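Local coordinates for protein beta-mannosidase (Trichoderma harzianum, PDB 4CVU) that probably hydrolyses beta-mannosidic bonds of mannose-containing sugar chains, as a fungal glycoside hydrolase of family 2, at residues S685-Y690 with L701-W706; F416-V421 with G589-E594; W106-G111 with E225-N230. One frame throughout, in Å; residues are numbered along the deposited sequence.

Contact 1 of 3, residues S685-Y690 with L701-W706; sequences SEIQFY and LGSLYW
The contact is a helix-on-strand layer of the (β/α)8 barrel typical of family 2 catalytic domains: Ile687 and Tyr690 of helix 664-692 lie against Ser703 and Gly702 of strand 702-705, the next strand of the barrel wall. The helix and strand axes approach to 8.6 Å and run nearly antiparallel, at 163°. Register is set by Ile687 and Ser703, whose CA atoms are 6.6 Å apart. Ser703 points its side chain at the helix, and with OG anti to the backbone N (chi1 176°) the hydroxyl comes within 3.6 Å of Ile687 CG1. That is van der Waals contact; the polar need of OG is met outside the two segments by a hydrogen bond with Tyr737 OH. Tyr690 approaches the same hydroxyl obliquely, its CD2 lying 4.4 Å from Ser703 OG. Gly702 takes part through its carbonyl O, near Tyr690 CB. Phe595 meets the Tyr690 ring in a T-shaped stack. One turn back along the helix, the phenol is tied down: Tyr690 OH donates to Glu686 OE1 at 2.7 Å, meeting the carboxylate on its anti side, 22° out of the carboxylate plane.

Contact 2 of 3, residues F416-V421 with G589-E594; sequences FNMLRV and GRFANE
Arg420 and Glu594 form the charged part of this contact, reaching into the barrel interior from strands 418-421 and 592-595. Arg420 NH1 donates to Glu594 OE2 at 3.0 Å with an N-H...O angle of 154°, a single-oxygen salt bridge. The guanidinium and carboxylate planes are only 19° apart, but OE2 is met from above its own carboxylate plane, so the groups are stepped rather than laid edge to edge in one plane. Arg420 gets there by a long reach: CG is anti to the backbone N (chi1 164°) and the chain stays extended to NE. Arg420 NH1 also passes 3.5 Å from Glu594 CG.

The polar packing is supplied by Asn593. Its ND2 lies over one face of the guanidinium, offset toward the rim, 3.8 Å from Arg420 NH1; this is amide-on-guanidinium contact, not a bond.

The apolar part lies two residues before Arg420 on its strand, where Met418 SD meets the edge of the Phe591 ring, 4.3 Å from Phe591 CZ, just ahead of the short strand 592-595.

Beyond the two segments, Arg420 NE makes a salt bridge with Glu446, NH1 also bonds Asn388 OD1, and NH2 bonds Asn488 OD1. Glu594 OE1 is hydrogen-bonded with Tyr573 OH.

A leucine in place of Arg420 would probably leave Glu594 OE2 and Glu446 without their cationic mate. In retaining family 2 enzymes the C-terminal end of the seventh barrel strand carries the nucleophile glutamate, a role consistent with the place of Glu594. With all three nitrogens of the buried guanidinium engaged, its rotation is probably fixed, which is likely to position the Glu594 carboxylate in turn.

Contact 3 of 3, residues W106-G111 with E225-N230; sequences WLVFDG and ELYSLN
Val108 and Leu229, whose CA atoms are 8.3 Å apart, mark the register of two strands from different sheets that run in the same general direction without pairing through their backbones. Strand 103-109 belongs to the galactose-binding-like domain, and strand 227-237 is an outer strand of the sheet that continues through the following Ig-like family 2 domain, so the contact lies at a domain seam. Val108 is the single residue of its segment that carries the packing, and both its methyls take part. Val108 CG1, anti to the backbone N (chi1 -177°), touches Leu229 CD2 at 4.0 Å and comes within 4.1 Å of Tyr227 OH. Val108 CG2 meets the Tyr227 ring obliquely, 4.1 Å from Tyr227 CE2. The tyrosine thus brings one ring carbon and its hydroxyl oxygen to the valine, with Leu229 reaching in alongside by one methyl. Around them, Tyr227 also rests on Arg216 and Val218, and Leu229 on Phe136 and Leu261. Next to this apolar patch, Asp110 forms a salt bridge with Arg216, and Gln134 NE2 bonds Leu229 O. Between the two segments the contact is therefore purely van der Waals: the methyls of Val108 rest against a surface formed by the Tyr227 ring and a Leu229 methyl, with no charge pairing.

In the fold
Contacts 1 and 2 are neighbours in the catalytic barrel, their centres 8 Å apart, and they share a wall: Leu704 N lies 2.8 Å from Ala592 O and Leu701 N 2.9 Å from Arg590 O, both probable hydrogen bonds between the neighbouring segments 701-706 and 589-594. Contact 1 packs helix 664-692 on the outer side of strand 702-705, while contact 2 reaches across the interior, where the active site of this family lies. Contact 3 is remote, its centre about 36 Å from that of contact 2 and 43 Å from that of contact 1, joining accessory domains. The side chain of Leu229 lies about 7 Å from an alpha-mannose, probably part of a glycan attached to the protein and not a substrate.

Contact 1 of 3, residues S685-Y690 with L701-W706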
loop_
_atom_site.group_PDB
_atom_site.type_symbol
_atom_site.label_atom_id
_atom_site.label_comp_id
_atom_site.label_asym_id
_atom_site.label_seq_id
_atom_site.Cartn_x
_atom_site.Cartn_y
_atom_site.Cartn_z
ATOM N N SER A 685 -0.268 34.365 -11.091
ATOM C CA SER A 685 0.223 35.237 -12.147
ATOM C C SER A 685 -0.784 35.396 -13.318
ATOM O O SER A 685 -0.934 36.512 -13.911
ATOM C CB SER A 685 1.564 34.737 -12.660
ATOM O OG SER A 685 2.096 35.636 -13.638
ATOM N N GLU A 686 -1.473 34.309 -13.678
ATOM C CA GLU A 686 -2.464 34.404 -14.717
ATOM C C GLU A 686 -3.738 35.044 -14.214
ATOM O O GLU A 686 -4.277 35.913 -14.862
ATOM C CB GLU A 686 -2.744 33.048 -15.380
ATOM C CG GLU A 686 -1.596 32.568 -16.239
ATOM C CD GLU A 686 -1.917 31.355 -17.069
ATOM O OE1 GLU A 686 -2.964 31.289 -17.698
ATOM O OE2 GLU A 686 -1.075 30.461 -17.133
ATOM N N ILE A 687 -4.246 34.615 -13.056
ATOM C CA ILE A 687 -5.496 35.160 -12.586
ATOM C C ILE A 687 -5.485 36.688 -12.398
ATOM O O ILE A 687 -6.462 37.356 -12.717
ATOM C CB ILE A 687 -5.924 34.541 -11.246
ATOM C CG1 ILE A 687 -6.291 33.067 -11.465
ATOM C CG2 ILE A 687 -7.116 35.348 -10.736
ATOM C CD1 ILE A 687 -6.515 32.257 -10.191
ATOM N N GLN A 688 -4.420 37.223 -11.806
ATOM C CA GLN A 688 -4.340 38.663 -11.579
ATOM C C GLN A 688 -4.271 39.407 -12.928
ATOM O O GLN A 688 -4.789 40.495 -13.066
ATOM C CB GLN A 688 -3.145 39.020 -10.705
ATOM C CG GLN A 688 -1.768 38.777 -11.313
ATOM C CD GLN A 688 -0.629 39.173 -10.381
ATOM O OE1 GLN A 688 -0.678 38.963 -9.160
ATOM N NE2 GLN A 688 0.416 39.770 -10.963
ATOM N N PHE A 689 -3.646 38.796 -13.919
ATOM C CA PHE A 689 -3.592 39.386 -15.280
ATOM C C PHE A 689 -4.972 39.365 -15.983
ATOM O O PHE A 689 -5.390 40.344 -16.594
ATOM C CB PHE A 689 -2.541 38.644 -16.110
ATOM C CG PHE A 689 -2.611 38.921 -17.574
ATOM C CD1 PHE A 689 -1.906 39.957 -18.130
ATOM C CD2 PHE A 689 -3.391 38.124 -18.393
ATOM C CE1 PHE A 689 -1.973 40.207 -19.466
ATOM C CE2 PHE A 689 -3.485 38.382 -19.748
ATOM C CZ PHE A 689 -2.770 39.421 -20.281
ATOM N N TYR A 690 -5.690 38.256 -15.851
ATOM C CA TYR A 690 -7.057 38.171 -16.385
ATOM C C TYR A 690 -7.991 39.190 -15.701
ATOM O O TYR A 690 -8.753 39.893 -16.370
ATOM C CB TYR A 690 -7.649 36.753 -16.262
ATOM C CG TYR A 690 -6.908 35.687 -17.035
ATOM C CD1 TYR A 690 -6.428 35.928 -18.325
ATOM C CD2 TYR A 690 -6.631 34.428 -16.443
ATOM C CE1 TYR A 690 -5.702 34.959 -19.005
ATOM C CE2 TYR A 690 -5.917 33.465 -17.126
ATOM C CZ TYR A 690 -5.451 33.722 -18.403
ATOM O OH TYR A 690 -4.729 32.740 -19.107
ATOM N N LEU A 701 -13.944 39.363 -18.371
ATOM C CA LEU A 701 -14.919 39.114 -17.305
ATOM C C LEU A 701 -15.002 37.684 -16.759
ATOM O O LEU A 701 -16.083 37.274 -16.294
ATOM C CB LEU A 701 -16.314 39.560 -17.732
ATOM C CG LEU A 701 -16.563 41.063 -17.905
ATOM C CD1 LEU A 701 -18.031 41.264 -18.318
ATOM C CD2 LEU A 701 -16.304 41.855 -16.669
ATOM N N GLY A 702 -13.885 36.942 -16.757
ATOM C CA GLY A 702 -13.915 35.611 -16.181
ATOM C C GLY A 702 -12.606 34.880 -16.079
ATOM O O GLY A 702 -11.734 35.028 -16.939
ATOM N N SER A 703 -12.485 34.081 -14.997
ATOM C CA SER A 703 -11.358 33.219 -14.771
ATOM C C SER A 703 -11.848 31.895 -14.251
ATOM O O SER A 703 -12.356 31.848 -13.106
ATOM C CB SER A 703 -10.456 33.820 -13.723
ATOM O OG SER A 703 -9.384 32.954 -13.393
ATOM N N LEU A 704 -11.689 30.846 -15.060
ATOM C CA LEU A 704 -11.958 29.455 -14.606
ATOM C C LEU A 704 -10.720 28.617 -14.817
ATOM O O LEU A 704 -10.438 28.150 -15.925
ATOM C CB LEU A 704 -13.145 28.842 -15.366
ATOM C CG LEU A 704 -14.450 29.632 -15.423
ATOM C CD1 LEU A 704 -15.495 28.957 -16.305
ATOM C CD2 LEU A 704 -15.024 29.894 -14.052
ATOM N N TYR A 705 -9.946 28.424 -13.772
ATOM C CA TYR A 705 -8.718 27.658 -13.933
ATOM C C TYR A 705 -8.961 26.164 -14.208
ATOM O O TYR A 705 -10.002 25.574 -13.840
ATOM C CB TYR A 705 -7.752 27.917 -12.773
ATOM C CG TYR A 705 -8.092 27.317 -11.391
ATOM C CD1 TYR A 705 -7.964 25.961 -11.149
ATOM C CD2 TYR A 705 -8.476 28.137 -10.327
ATOM C CE1 TYR A 705 -8.220 25.432 -9.872
ATOM C CE2 TYR A 705 -8.730 27.617 -9.063
ATOM C CZ TYR A 705 -8.602 26.270 -8.840
ATOM O OH TYR A 705 -8.854 25.733 -7.580
ATOM N N TRP A 706 -7.988 25.569 -14.888
ATOM C CA TRP A 706 -7.974 24.128 -15.152
ATOM C C TRP A 706 -7.024 23.492 -14.137
ATOM O O TRP A 706 -5.821 23.760 -14.189
ATOM C CB TRP A 706 -7.521 23.822 -16.611
ATOM C CG TRP A 706 -7.717 22.370 -16.829
ATOM C CD1 TRP A 706 -6.850 21.392 -16.519
ATOM C CD2 TRP A 706 -8.936 21.717 -17.214
ATOM N NE1 TRP A 706 -7.405 20.170 -16.716
ATOM C CE2 TRP A 706 -8.696 20.336 -17.153
ATOM C CE3 TRP A 706 -10.180 22.167 -17.644
ATOM C CZ2 TRP A 706 -9.638 19.413 -17.488
ATOM C CZ3 TRP A 706 -11.145 21.241 -17.970
ATOM C CH2 TRP A 706 -10.870 19.866 -17.887
#

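Contact 2 of 3, residues F416-V421 with G589-E594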
loop_
_atom_site.group_PDB
_atom_site.type_symbol
_atom_site.label_atom_id
_atom_site.label_comp_id
_atom_site.label_asym_id
_atom_site.label_seq_id
_atom_site.Cartn_x
_atom_site.Cartn_y
_atom_site.Cartn_z
ATOM N N PHE A 416 -15.242 31.264 -5.178
ATOM C CA PHE A 416 -15.818 30.965 -6.473
ATOM C C PHE A 416 -17.231 31.553 -6.608
ATOM O O PHE A 416 -17.894 31.747 -5.649
ATOM C CB PHE A 416 -15.917 29.436 -6.713
ATOM C CG PHE A 416 -14.643 28.763 -7.112
ATOM C CD1 PHE A 416 -13.449 29.096 -6.554
ATOM C CD2 PHE A 416 -14.671 27.746 -7.982
ATOM C CE1 PHE A 416 -12.312 28.416 -6.883
ATOM C CE2 PHE A 416 -13.549 27.080 -8.314
ATOM C CZ PHE A 416 -12.371 27.405 -7.757
ATOM N N ASN A 417 -17.669 31.867 -7.810
ATOM C CA ASN A 417 -19.083 32.013 -8.097
ATOM C C ASN A 417 -19.524 31.158 -9.263
ATOM O O ASN A 417 -20.712 31.143 -9.589
ATOM C CB ASN A 417 -19.484 33.479 -8.281
ATOM C CG ASN A 417 -18.668 34.165 -9.333
ATOM O OD1 ASN A 417 -18.262 33.536 -10.282
ATOM N ND2 ASN A 417 -18.331 35.425 -9.109
ATOM N N MET A 418 -18.599 30.371 -9.834
ATOM C CA MET A 418 -18.902 29.540 -10.997
ATOM C C MET A 418 -17.988 28.319 -11.064
ATOM O O MET A 418 -16.807 28.400 -10.685
ATOM C CB MET A 418 -18.728 30.370 -12.304
ATOM C CG MET A 418 -19.153 29.648 -13.566
ATOM S SD MET A 418 -18.986 30.703 -15.047
ATOM C CE MET A 418 -20.545 31.551 -15.055
ATOM N N LEU A 419 -18.577 27.192 -11.490
ATOM C CA LEU A 419 -17.869 26.047 -12.010
ATOM C C LEU A 419 -18.288 25.793 -13.445
ATOM O O LEU A 419 -19.487 25.879 -13.800
ATOM C CB LEU A 419 -18.120 24.760 -11.170
ATOM C CG LEU A 419 -17.715 24.794 -9.710
ATOM C CD1 LEU A 419 -18.287 23.599 -8.950
ATOM C CD2 LEU A 419 -16.220 24.822 -9.555
ATOM N N ARG A 420 -17.322 25.423 -14.282
ATOM C CA ARG A 420 -17.632 24.846 -15.557
ATOM C C ARG A 420 -17.688 23.350 -15.427
ATOM O O ARG A 420 -16.669 22.737 -15.119
ATOM C CB ARG A 420 -16.581 25.201 -16.603
ATOM C CG ARG A 420 -16.674 24.315 -17.824
ATOM C CD ARG A 420 -15.967 24.974 -18.988
ATOM N NE ARG A 420 -15.938 24.111 -20.167
ATOM C CZ ARG A 420 -14.853 23.611 -20.754
ATOM N NH1 ARG A 420 -13.629 23.828 -20.293
ATOM N NH2 ARG A 420 -14.998 22.870 -21.834
ATOM N N VAL A 421 -18.860 22.776 -15.670
ATOM C CA VAL A 421 -19.060 21.344 -15.624
ATOM C C VAL A 421 -18.618 20.774 -16.980
ATOM O O VAL A 421 -19.377 20.715 -17.942
ATOM C CB VAL A 421 -20.510 20.950 -15.274
ATOM C CG1 VAL A 421 -20.620 19.449 -15.053
ATOM C CG2 VAL A 421 -20.969 21.669 -14.043
ATOM N N GLY A 589 -7.958 38.004 -24.006
ATOM C CA GLY A 589 -9.323 37.633 -24.379
ATOM C C GLY A 589 -10.428 38.209 -23.508
ATOM O O GLY A 589 -10.173 39.027 -22.627
ATOM N N ARG A 590 -11.654 37.781 -23.747
ATOM C CA ARG A 590 -12.828 38.293 -23.036
ATOM C C ARG A 590 -13.137 37.475 -21.743
ATOM O O ARG A 590 -13.923 37.891 -20.872
ATOM C CB ARG A 590 -14.052 38.193 -23.952
ATOM C CG ARG A 590 -13.947 38.842 -25.330
ATOM C CD ARG A 590 -13.966 40.369 -25.305
ATOM N NE ARG A 590 -14.020 40.853 -26.687
ATOM C CZ ARG A 590 -13.783 42.098 -27.095
ATOM N NH1 ARG A 590 -13.469 43.065 -26.231
ATOM N NH2 ARG A 590 -13.863 42.374 -28.397
ATOM N N PHE A 591 -12.512 36.315 -21.629
ATOM C CA PHE A 591 -12.867 35.354 -20.551
ATOM C C PHE A 591 -11.883 34.225 -20.674
ATOM O O PHE A 591 -11.591 33.784 -21.789
ATOM C CB PHE A 591 -14.293 34.819 -20.814
ATOM C CG PHE A 591 -14.908 34.031 -19.661
ATOM C CD1 PHE A 591 -14.496 32.749 -19.376
ATOM C CD2 PHE A 591 -15.962 34.573 -18.917
ATOM C CE1 PHE A 591 -15.081 32.030 -18.336
ATOM C CE2 PHE A 591 -16.549 33.860 -17.879
ATOM C CZ PHE A 591 -16.106 32.584 -17.601
ATOM N N ALA A 592 -11.392 33.708 -19.543
ATOM C CA ALA A 592 -10.406 32.658 -19.576
ATOM C C ALA A 592 -11.089 31.442 -18.975
ATOM O O ALA A 592 -11.337 31.429 -17.786
ATOM C CB ALA A 592 -9.201 33.063 -18.746
ATOM N N ASN A 593 -11.464 30.480 -19.814
ATOM C CA ASN A 593 -12.251 29.333 -19.368
ATOM C C ASN A 593 -11.437 28.104 -18.997
ATOM O O ASN A 593 -11.983 27.151 -18.407
ATOM C CB ASN A 593 -13.314 28.984 -20.419
ATOM C CG ASN A 593 -12.777 28.182 -21.577
ATOM O OD1 ASN A 593 -11.708 28.445 -22.075
ATOM N ND2 ASN A 593 -13.564 27.214 -22.049
ATOM N N GLU A 594 -10.150 28.143 -19.369
ATOM C CA GLU A 594 -9.163 27.053 -19.168
ATOM C C GLU A 594 -7.741 27.565 -19.121
ATOM O O GLU A 594 -7.279 28.264 -20.043
ATOM C CB GLU A 594 -9.170 26.054 -20.335
ATOM C CG GLU A 594 -10.376 25.195 -20.494
ATOM C CD GLU A 594 -10.168 23.990 -21.411
ATOM O OE1 GLU A 594 -9.048 23.452 -21.460
ATOM O OE2 GLU A 594 -11.166 23.491 -22.033
#

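Contact 3 of 3, residues W106-G111 with E225-N230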
loop_
_atom_site.group_PDB
_atom_site.type_symbol
_atom_site.label_atom_id
_atom_site.label_comp_id
_atom_site.label_asym_id
_atom_site.label_seq_id
_atom_site.Cartn_x
_atom_site.Cartn_y
_atom_site.Cartn_z
ATOM N N TRP A 106 -44.424 -1.304 -15.603
ATOM C CA TRP A 106 -43.288 -0.678 -16.278
ATOM C C TRP A 106 -41.969 -0.864 -15.514
ATOM O O TRP A 106 -41.941 -0.871 -14.288
ATOM C CB TRP A 106 -43.539 0.827 -16.438
ATOM C CG TRP A 106 -44.642 1.161 -17.385
ATOM C CD1 TRP A 106 -45.980 1.245 -17.092
ATOM C CD2 TRP A 106 -44.516 1.468 -18.777
ATOM N NE1 TRP A 106 -46.694 1.587 -18.217
ATOM C CE2 TRP A 106 -45.822 1.727 -19.268
ATOM C CE3 TRP A 106 -43.435 1.539 -19.660
ATOM C CZ2 TRP A 106 -46.069 2.058 -20.609
ATOM C CZ3 TRP A 106 -43.659 1.875 -20.973
ATOM C CH2 TRP A 106 -44.988 2.120 -21.455
ATOM N N LEU A 107 -40.888 -1.012 -16.271
ATOM C CA LEU A 107 -39.535 -0.833 -15.741
ATOM C C LEU A 107 -39.124 0.596 -16.045
ATOM O O LEU A 107 -39.206 1.044 -17.191
ATOM C CB LEU A 107 -38.547 -1.799 -16.402
ATOM C CG LEU A 107 -38.859 -3.290 -16.310
ATOM C CD1 LEU A 107 -37.816 -4.109 -17.053
ATOM C CD2 LEU A 107 -38.943 -3.721 -14.862
ATOM N N VAL A 108 -38.679 1.312 -15.023
ATOM C CA VAL A 108 -38.147 2.658 -15.222
ATOM C C VAL A 108 -36.710 2.700 -14.723
ATOM O O VAL A 108 -36.456 2.443 -13.555
ATOM C CB VAL A 108 -38.993 3.735 -14.514
ATOM C CG1 VAL A 108 -38.445 5.120 -14.824
ATOM C CG2 VAL A 108 -40.458 3.656 -14.967
ATOM N N PHE A 109 -35.796 3.037 -15.630
ATOM C CA PHE A 109 -34.353 3.074 -15.348
ATOM C C PHE A 109 -33.824 4.482 -15.547
ATOM O O PHE A 109 -33.824 5.004 -16.663
ATOM C CB PHE A 109 -33.594 2.133 -16.286
ATOM C CG PHE A 109 -33.934 0.674 -16.113
ATOM C CD1 PHE A 109 -33.553 -0.007 -14.965
ATOM C CD2 PHE A 109 -34.589 -0.028 -17.116
ATOM C CE1 PHE A 109 -33.826 -1.347 -14.793
ATOM C CE2 PHE A 109 -34.873 -1.380 -16.959
ATOM C CZ PHE A 109 -34.505 -2.036 -15.795
ATOM N N ASP A 110 -33.395 5.119 -14.469
ATOM C CA ASP A 110 -32.867 6.475 -14.585
ATOM C C ASP A 110 -31.437 6.494 -15.178
ATOM O O ASP A 110 -30.972 7.551 -15.666
ATOM C CB ASP A 110 -32.909 7.209 -13.247
ATOM C CG ASP A 110 -34.321 7.500 -12.784
ATOM O OD1 ASP A 110 -35.308 7.167 -13.482
ATOM O OD2 ASP A 110 -34.452 8.041 -11.688
ATOM N N GLY A 111 -30.766 5.339 -15.190
ATOM C CA GLY A 111 -29.479 5.253 -15.881
ATOM C C GLY A 111 -28.882 3.860 -15.916
ATOM O O GLY A 111 -28.760 3.200 -14.874
ATOM N N GLU A 225 -53.776 6.697 -10.546
ATOM C CA GLU A 225 -52.692 7.664 -10.502
ATOM C C GLU A 225 -51.757 7.447 -11.690
ATOM O O GLU A 225 -51.557 6.328 -12.130
ATOM C CB GLU A 225 -51.921 7.485 -9.197
ATOM C CG GLU A 225 -51.644 8.763 -8.432
ATOM C CD GLU A 225 -50.512 8.610 -7.414
ATOM O OE1 GLU A 225 -50.040 7.474 -7.175
ATOM O OE2 GLU A 225 -50.086 9.639 -6.852
ATOM N N LEU A 226 -51.188 8.519 -12.210
ATOM C CA LEU A 226 -50.134 8.412 -13.207
ATOM C C LEU A 226 -48.751 8.379 -12.488
ATOM O O LEU A 226 -48.665 8.635 -11.292
ATOM C CB LEU A 226 -50.199 9.595 -14.167
ATOM C CG LEU A 226 -51.565 9.832 -14.830
ATOM C CD1 LEU A 226 -51.469 11.000 -15.796
ATOM C CD2 LEU A 226 -52.042 8.581 -15.546
ATOM N N TYR A 227 -47.702 8.059 -13.235
ATOM C CA TYR A 227 -46.322 8.090 -12.717
ATOM C C TYR A 227 -45.491 9.178 -13.409
ATOM O O TYR A 227 -45.484 9.268 -14.625
ATOM C CB TYR A 227 -45.644 6.735 -12.905
ATOM C CG TYR A 227 -44.170 6.813 -12.562
ATOM C CD1 TYR A 227 -43.751 6.849 -11.243
ATOM C CD2 TYR A 227 -43.217 6.918 -13.560
ATOM C CE1 TYR A 227 -42.401 6.961 -10.916
ATOM C CE2 TYR A 227 -41.875 7.047 -13.250
ATOM C CZ TYR A 227 -41.466 7.051 -11.932
ATOM O OH TYR A 227 -40.112 7.164 -11.643
ATOM N N SER A 228 -44.775 9.974 -12.633
ATOM C CA SER A 228 -43.990 11.083 -13.182
ATOM C C SER A 228 -42.604 10.610 -13.650
ATOM O O SER A 228 -41.828 10.085 -12.862
ATOM C CB SER A 228 -43.815 12.170 -12.126
ATOM O OG SER A 228 -42.957 13.173 -12.609
ATOM N N LEU A 229 -42.305 10.805 -14.931
ATOM C CA LEU A 229 -40.988 10.467 -15.479
ATOM C C LEU A 229 -39.971 11.589 -15.330
ATOM O O LEU A 229 -38.832 11.352 -14.925
ATOM C CB LEU A 229 -41.099 10.133 -16.973
ATOM C CG LEU A 229 -41.677 8.761 -17.291
ATOM C CD1 LEU A 229 -42.179 8.715 -18.718
ATOM C CD2 LEU A 229 -40.657 7.658 -17.027
ATOM N N ASN A 230 -40.386 12.800 -15.679
ATOM C CA ASN A 230 -39.481 13.941 -15.854
ATOM C C ASN A 230 -40.336 15.230 -15.972
ATOM O O ASN A 230 -41.450 15.198 -16.500
ATOM C CB ASN A 230 -38.643 13.756 -17.129
ATOM C CG ASN A 230 -37.502 14.751 -17.241
ATOM O OD1 ASN A 230 -37.087 15.337 -16.251
ATOM N ND2 ASN A 230 -36.961 14.916 -18.452
#